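Local coordinates for putative fimbrial associated sortase-like protein (Corynebacterium diphtheriae, PDB 6BWE) that probably works as a pilus-building sortase, a cysteine transpeptidase that cross-links pilin subunits through an acyl-thioester intermediate, at residues Ser29-Ala34 against Gln153-Lys158; Leu65-Pro70 against Ser111-Gly116. The protein carries 2 engineered substitutions. One frame throughout, in Å; residues are numbered along the deposited sequence.

Contact 1: Ser29-Ala34 against Gln153-Lys158; sequences SVLEAA and QGETLK
The amide oxygen OE1 of Gln153 is met by carbon on the helix side: Val30 CG1 and CB lie 3.5 Å from it, with Val30 CG2 somewhat farther. CG1 does most of the touching. It sits almost squarely over the face of the amide, 3.5 Å from Gln153 CD, and the two side chains cross at about a right angle. Val30 holds CG1 anti to its backbone N, while in Gln153 the bend at chi2 (-68°) carries the amide towards Val30 and chi3 (-58°) turns its plane so that a face meets that methyl. The aliphatic part of Gln153 serves the next helix residue. Its CB lies 3.7 Å from Leu31 CD2 as the two chains slide past each other in opposite directions. Farther along, Leu31 CD1 comes over the face of the Glu155 carboxylate, 3.8 Å from OE2, and CD2 approaches OE1 at 3.9 Å. Glu155 reaches this place at a cost, since its chi1 of 126° nearly eclipses CG with the carbonyl carbon. Gln153 and Gly154 both have positive phi, with angles close to those of a type I' turn, and they join antiparallel strands 147-152 and 155-167. Contact 1 therefore rests the side of helix 24-39 on a beta-hairpin end of the sortase sheet. Around it, Val30 also touches Pro70 and Leu31 touches Val115, so the same helix also meets the 65-70 and 111-116 loops. Within the helix, the bond from Ala34 N to Val30 O (2.9 Å) is the usual i to i+4 link. Chemically the interface is aliphatic packing of Leu31 on the Gln153 stem plus methyls over an amide and a carboxylate, which take part through their faces; it holds by shape.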
ATOM      1  N   SER A  29      -0.231  23.629  -7.237  1.00 25.70           N
ATOM      2  CA  SER A  29      -0.296  22.494  -8.163  0.60 25.78           C
ATOM      3  C   SER A  29       0.446  21.259  -7.615  1.00 24.88           C
ATOM      4  O   SER A  29      -0.034  20.132  -7.750  1.00 23.52           O
ATOM      5  CB  SER A  29       0.210  22.904  -9.567  0.60 26.72           C
ATOM      6  OG  SER A  29       0.530  21.778 -10.365  0.60 27.18           O
ATOM      7  N   VAL A  30       1.597  21.486  -6.990  1.00 23.51           N
ATOM      8  CA  VAL A  30       2.401  20.421  -6.401  1.00 22.37           C
ATOM      9  C   VAL A  30       1.658  19.765  -5.215  1.00 21.67           C
ATOM     10  O   VAL A  30       1.617  18.529  -5.082  1.00 21.24           O
ATOM     11  CB  VAL A  30       3.773  20.966  -5.991  1.00 21.79           C
ATOM     12  CG1 VAL A  30       4.575  19.954  -5.191  1.00 21.68           C
ATOM     13  CG2 VAL A  30       4.574  21.401  -7.210  1.00 22.50           C
ATOM     14  N   LEU A  31       1.062  20.588  -4.359  1.00 21.37           N
ATOM     15  CA  LEU A  31       0.232  20.065  -3.270  1.00 21.96           C
ATOM     16  C   LEU A  31      -0.953  19.239  -3.775  1.00 22.49           C
ATOM     17  O   LEU A  31      -1.212  18.124  -3.244  1.00 22.59           O
ATOM     18  CB  LEU A  31      -0.240  21.192  -2.364  1.00 22.28           C
ATOM     19  CG  LEU A  31       0.860  21.872  -1.542  1.00 22.24           C
ATOM     20  CD1 LEU A  31       0.301  23.152  -0.881  1.00 23.33           C
ATOM     21  CD2 LEU A  31       1.464  20.923  -0.494  1.00 22.25           C
ATOM     22  N   GLU A  32      -1.678  19.745  -4.775  1.00 23.71           N
ATOM     23  CA  GLU A  32      -2.769  19.016  -5.362  0.60 25.25           C
ATOM     24  C   GLU A  32      -2.285  17.695  -5.955  1.00 24.29           C
ATOM     25  O   GLU A  32      -2.910  16.654  -5.769  1.00 24.23           O
ATOM     26  CB  GLU A  32      -3.492  19.859  -6.429  0.60 27.58           C
ATOM     27  CG  GLU A  32      -4.601  20.724  -5.834  0.60 29.36           C
ATOM     28  CD  GLU A  32      -5.759  19.872  -5.304  0.60 31.13           C
ATOM     29  OE1 GLU A  32      -6.490  19.257  -6.135  0.60 34.51           O
ATOM     30  OE2 GLU A  32      -5.914  19.767  -4.056  0.60 30.65           O
ATOM     31  N   ALA A  33      -1.180  17.755  -6.691  1.00 22.88           N
ATOM     32  CA  ALA A  33      -0.615  16.521  -7.257  1.00 22.73           C
ATOM     33  C   ALA A  33      -0.277  15.508  -6.171  1.00 21.40           C
ATOM     34  O   ALA A  33      -0.463  14.294  -6.363  1.00 21.31           O
ATOM     35  CB  ALA A  33       0.618  16.813  -8.089  1.00 23.15           C
ATOM     36  N   ALA A  34       0.245  15.978  -5.044  1.00 19.84           N
ATOM     37  CA  ALA A  34       0.586  15.050  -3.948  1.00 19.78           C
ATOM     38  C   ALA A  34      -0.636  14.470  -3.247  1.00 20.89           C
ATOM     39  O   ALA A  34      -0.622  13.307  -2.804  1.00 21.72           O
ATOM     40  CB  ALA A  34       1.450  15.733  -2.931  1.00 19.22           C
ATOM     41  N   GLN A 153       5.771  22.796   0.675  1.00 21.20           N
ATOM     42  CA  GLN A 153       5.383  23.756  -0.371  1.00 21.99           C
ATOM     43  C   GLN A 153       4.831  25.068   0.177  1.00 22.66           C
ATOM     44  O   GLN A 153       3.817  25.571  -0.293  1.00 22.42           O
ATOM     45  CB  GLN A 153       4.368  23.103  -1.291  1.00 21.53           C
ATOM     46  CG  GLN A 153       4.962  21.894  -2.016  1.00 21.95           C
ATOM     47  CD  GLN A 153       6.030  22.276  -3.011  1.00 22.30           C
ATOM     48  OE1 GLN A 153       5.771  23.044  -3.920  1.00 22.64           O
ATOM     49  NE2 GLN A 153       7.233  21.691  -2.877  1.00 22.58           N
ATOM     50  N   GLY A 154       5.498  25.590   1.190  1.00 25.44           N
ATOM     51  CA  GLY A 154       5.144  26.881   1.765  1.00 27.54           C
ATOM     52  C   GLY A 154       4.080  26.842   2.855  1.00 30.05           C
ATOM     53  O   GLY A 154       3.854  27.842   3.529  1.00 32.89           O
ATOM     54  N   GLU A 155       3.399  25.727   3.024  1.00 29.11           N
ATOM     55  CA  GLU A 155       2.270  25.671   3.953  1.00 31.26           C
ATOM     56  C   GLU A 155       2.756  24.963   5.221  1.00 30.90           C
ATOM     57  O   GLU A 155       3.639  24.115   5.136  1.00 29.32           O
ATOM     58  CB  GLU A 155       1.114  24.965   3.243  1.00 33.90           C
ATOM     59  CG  GLU A 155       0.491  23.780   3.918  1.00 38.30           C
ATOM     60  CD  GLU A 155      -0.488  23.079   3.003  1.00 40.96           C
ATOM     61  OE1 GLU A 155      -0.338  21.844   2.806  1.00 45.28           O
ATOM     62  OE2 GLU A 155      -1.371  23.771   2.451  1.00 43.86           O
ATOM     63  N   THR A 156       2.180  25.287   6.377  1.00 28.88           N
ATOM     64  CA  THR A 156       2.555  24.628   7.594  1.00 28.52           C
ATOM     65  C   THR A 156       1.342  23.884   8.167  1.00 28.08           C
ATOM     66  O   THR A 156       0.250  24.439   8.272  1.00 28.31           O
ATOM     67  CB  THR A 156       3.171  25.603   8.594  1.00 30.54           C
ATOM     68  OG1 THR A 156       4.368  26.120   8.017  1.00 32.40           O
ATOM     69  CG2 THR A 156       3.563  24.883   9.896  1.00 30.27           C
ATOM     70  N   LEU A 157       1.561  22.615   8.511  1.00 26.84           N
ATOM     71  CA  LEU A 157       0.544  21.747   9.098  1.00 27.31           C
ATOM     72  C   LEU A 157       0.954  21.462  10.540  1.00 26.22           C
ATOM     73  O   LEU A 157       2.121  21.168  10.792  1.00 25.96           O
ATOM     74  CB  LEU A 157       0.454  20.424   8.331  1.00 27.27           C
ATOM     75  CG  LEU A 157       0.511  20.430   6.805  1.00 29.33           C
ATOM     76  CD1 LEU A 157       0.365  19.015   6.243  1.00 29.90           C
ATOM     77  CD2 LEU A 157      -0.578  21.308   6.278  1.00 31.47           C
ATOM     78  N   LYS A 158      -0.008  21.496  11.463  1.00 25.63           N
ATOM     79  CA  LYS A 158       0.260  21.275  12.858  1.00 25.23           C
ATOM     80  C   LYS A 158      -0.377  19.956  13.272  1.00 24.48           C
ATOM     81  O   LYS A 158      -1.510  19.659  12.919  1.00 24.87           O
ATOM     82  CB  LYS A 158      -0.246  22.434  13.719  1.00 25.90           C
ATOM     83  CG  LYS A 158       0.121  22.319  15.190  1.00 26.34           C
ATOM     84  CD  LYS A 158      -0.419  23.522  15.996  1.00 27.24           C
ATOM     85  CE  LYS A 158      -0.057  23.360  17.463  1.00 28.87           C
ATOM     86  NZ  LYS A 158      -0.578  24.470  18.323  1.00 29.81           N
TER

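Contact 2: Leu65-Pro70 against Ser111-Gly116; sequences LQQLNP and SALPVG
In Gln67 the backbone points CB at Leu113, chi1 (-57°) sets CG beside it, and the bend at chi2 (-60°) takes the amide away; Leu113, with CG anti to its carbonyl carbon, extends CD1 to meet CB and CG at about a right angle. The closest approach is Gln67 CB to Leu113 CD1, 3.5 Å. Leu68 adds a looser layer: its CD1 faces Leu113 CD2 at 4.3 Å, and its CD2 lies 4.0 Å from Val115 CG1, the latter two side chains running past each other in opposite directions. Both backbones turn to present these groups. Gln67 and Leu68 occupy the corners of a type II turn from Gln66 to Asn69 that follows helix 59-66, while Pro114 centres an inverse gamma turn closed by Val115 N to Leu113 O (2.8 Å), which brings the side chains flanking the proline to the same partner, Leu68. Gln67 NE2 hydrogen-bonds to Asp63 OD2, and Leu113 N to Asn38 OD1 on helix 24-39. Leu113 also packs on Tyr37, and Leu68 and Val115 share Val152 of strand 147-152. The loop between strands 105-107 and 123-125 thus meets the turn that follows helix 59-66 through aliphatic carbon alone, with Gln67 NE2 held by Asp63 of the preceding helix: a buried, apolar contact that depends on dispersion and the exclusion of water.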
ATOM      1  N   LEU A  65       8.711   9.722  -6.634  1.00 19.97           N
ATOM      2  CA  LEU A  65       9.881  10.579  -6.655  1.00 20.85           C
ATOM      3  C   LEU A  65       9.647  11.908  -7.353  1.00 22.11           C
ATOM      4  O   LEU A  65      10.303  12.883  -7.001  1.00 22.15           O
ATOM      5  CB  LEU A  65      11.046   9.837  -7.304  1.00 21.58           C
ATOM      6  CG  LEU A  65      11.608   8.666  -6.508  1.00 21.89           C
ATOM      7  CD1 LEU A  65      12.736   8.037  -7.305  1.00 22.63           C
ATOM      8  CD2 LEU A  65      12.063   9.023  -5.101  1.00 22.60           C
ATOM      9  N   GLN A  66       8.718  11.957  -8.304  1.00 22.19           N
ATOM     10  CA  GLN A  66       8.310  13.222  -8.917  1.00 24.71           C
ATOM     11  C   GLN A  66       7.471  14.108  -7.981  1.00 22.91           C
ATOM     12  O   GLN A  66       7.335  15.314  -8.221  1.00 23.07           O
ATOM     13  CB  GLN A  66       7.519  12.939 -10.197  1.00 27.42           C
ATOM     14  CG  GLN A  66       8.309  12.198 -11.241  1.00 31.55           C
ATOM     15  CD  GLN A  66       7.445  11.944 -12.463  1.00 36.90           C
ATOM     16  OE1 GLN A  66       6.942  12.892 -13.068  1.00 43.46           O
ATOM     17  NE2 GLN A  66       7.229  10.685 -12.800  1.00 40.23           N
ATOM     18  N   GLN A  67       6.892  13.534  -6.916  1.00 20.61           N
ATOM     19  CA  GLN A  67       5.995  14.328  -6.064  1.00 20.64           C
ATOM     20  C   GLN A  67       6.839  15.202  -5.142  1.00 20.32           C
ATOM     21  O   GLN A  67       7.936  14.811  -4.732  1.00 21.56           O
ATOM     22  CB  GLN A  67       5.063  13.472  -5.252  1.00 20.33           C
ATOM     23  CG  GLN A  67       4.190  12.526  -6.091  1.00 20.03           C
ATOM     24  CD  GLN A  67       3.295  13.247  -7.088  1.00 20.66           C
ATOM     25  OE1 GLN A  67       2.838  14.378  -6.836  1.00 21.03           O
ATOM     26  NE2 GLN A  67       2.974  12.569  -8.210  1.00 21.59           N
ATOM     27  N   LEU A  68       6.291  16.356  -4.807  1.00 19.96           N
ATOM     28  CA  LEU A  68       6.933  17.346  -3.978  1.00 20.13           C
ATOM     29  C   LEU A  68       8.315  17.737  -4.512  1.00 20.22           C
ATOM     30  O   LEU A  68       9.230  18.004  -3.736  1.00 20.91           O
ATOM     31  CB  LEU A  68       6.978  16.899  -2.515  1.00 19.93           C
ATOM     32  CG  LEU A  68       5.621  16.546  -1.889  1.00 20.05           C
ATOM     33  CD1 LEU A  68       5.810  16.024  -0.495  1.00 20.11           C
ATOM     34  CD2 LEU A  68       4.704  17.741  -1.877  1.00 20.16           C
ATOM     35  N   ASN A  69       8.442  17.804  -5.830  1.00 20.53           N
ATOM     36  CA  ASN A  69       9.747  18.020  -6.477  1.00 21.04           C
ATOM     37  C   ASN A  69       9.570  18.692  -7.832  1.00 21.38           C
ATOM     38  O   ASN A  69       9.992  18.159  -8.877  1.00 20.36           O
ATOM     39  CB  ASN A  69      10.408  16.671  -6.605  1.00 21.69           C
ATOM     40  CG  ASN A  69      11.794  16.706  -7.204  1.00 22.80           C
ATOM     41  OD1 ASN A  69      12.484  17.729  -7.197  1.00 24.04           O
ATOM     42  ND2 ASN A  69      12.231  15.526  -7.694  1.00 23.89           N
ATOM     43  N   PRO A  70       8.959  19.882  -7.842  1.00 21.99           N
ATOM     44  CA  PRO A  70       8.729  20.570  -9.113  1.00 23.32           C
ATOM     45  C   PRO A  70      10.046  21.043  -9.740  1.00 24.39           C
ATOM     46  O   PRO A  70      10.129  21.186 -10.927  1.00 25.46           O
ATOM     47  CB  PRO A  70       7.894  21.800  -8.694  1.00 23.12           C
ATOM     48  CG  PRO A  70       8.327  22.050  -7.312  1.00 22.95           C
ATOM     49  CD  PRO A  70       8.420  20.656  -6.728  1.00 22.33           C
ATOM     50  N   SER A 111       3.418   4.875   2.548  1.00 18.76           N
ATOM     51  CA  SER A 111       2.582   5.714   3.380  1.00 18.08           C
ATOM     52  C   SER A 111       2.344   7.008   2.603  1.00 18.33           C
ATOM     53  O   SER A 111       3.085   7.326   1.674  1.00 17.45           O
ATOM     54  CB  SER A 111       3.222   5.983   4.749  1.00 18.04           C
ATOM     55  OG  SER A 111       4.415   6.794   4.638  1.00 18.08           O
ATOM     56  N   ALA A 112       1.291   7.738   2.975  1.00 18.33           N
ATOM     57  CA  ALA A 112       0.940   8.987   2.298  1.00 18.46           C
ATOM     58  C   ALA A 112       2.061  10.017   2.475  1.00 19.18           C
ATOM     59  O   ALA A 112       2.774  10.040   3.487  1.00 17.44           O
ATOM     60  CB  ALA A 112      -0.353   9.563   2.854  1.00 19.07           C
ATOM     61  N   LEU A 113       2.227  10.836   1.459  1.00 19.41           N
ATOM     62  CA  LEU A 113       3.093  11.999   1.548  1.00 19.87           C
ATOM     63  C   LEU A 113       2.523  13.010   2.548  1.00 20.02           C
ATOM     64  O   LEU A 113       1.296  13.090   2.703  1.00 20.02           O
ATOM     65  CB  LEU A 113       3.170  12.653   0.171  1.00 21.58           C
ATOM     66  CG  LEU A 113       3.870  11.883  -0.937  1.00 23.12           C
ATOM     67  CD1 LEU A 113       3.570  12.572  -2.248  1.00 25.01           C
ATOM     68  CD2 LEU A 113       5.366  11.796  -0.683  1.00 24.09           C
ATOM     69  N   PRO A 114       3.397  13.785   3.240  1.00 20.34           N
ATOM     70  CA  PRO A 114       2.897  14.548   4.391  1.00 21.29           C
ATOM     71  C   PRO A 114       2.335  15.904   3.971  1.00 22.47           C
ATOM     72  O   PRO A 114       2.938  16.937   4.234  1.00 23.04           O
ATOM     73  CB  PRO A 114       4.125  14.657   5.282  1.00 21.36           C
ATOM     74  CG  PRO A 114       5.262  14.738   4.323  1.00 21.34           C
ATOM     75  CD  PRO A 114       4.868  13.685   3.286  1.00 21.18           C
ATOM     76  N   VAL A 115       1.185  15.854   3.297  1.00 22.62           N
ATOM     77  CA  VAL A 115       0.430  17.027   2.845  1.00 22.47           C
ATOM     78  C   VAL A 115      -0.950  17.112   3.516  1.00 23.17           C
ATOM     79  O   VAL A 115      -1.744  17.942   3.126  1.00 23.83           O
ATOM     80  CB  VAL A 115       0.312  17.081   1.320  1.00 21.83           C
ATOM     81  CG1 VAL A 115       1.680  17.299   0.709  1.00 22.23           C
ATOM     82  CG2 VAL A 115      -0.332  15.809   0.739  1.00 22.17           C
ATOM     83  N   GLY A 116      -1.206  16.269   4.523  1.00 23.26           N
ATOM     84  CA  GLY A 116      -2.476  16.282   5.263  1.00 24.90           C
ATOM     85  C   GLY A 116      -3.601  15.626   4.474  1.00 25.83           C
ATOM     86  O   GLY A 116      -3.423  15.249   3.297  1.00 26.05           O
TER

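In the fold
The centres of contact 1 and contact 2 lie 8 Å apart, on the same side of the chain's centre, and along the chain contact 2 is nested inside the loop that contact 1 closes. They meet directly at two places. Gln67 OE1 lies 3.3 Å from Ala33 O and 3.5 Å from Ala34 N of helix 24-39, as packing only, and Leu157 CD1 of the strand reaches the backbone of the 111-116 loop, 3.6 Å from Val115 C. Contact 1 sets helix 24-39 against the 147-152/155-167 hairpin; contact 2 sets the turn after helix 59-66 against the 111-116 loop. Both lie away from the predicted catalytic residues His127 and Cys189, so they are packing elements rather than parts of the active site.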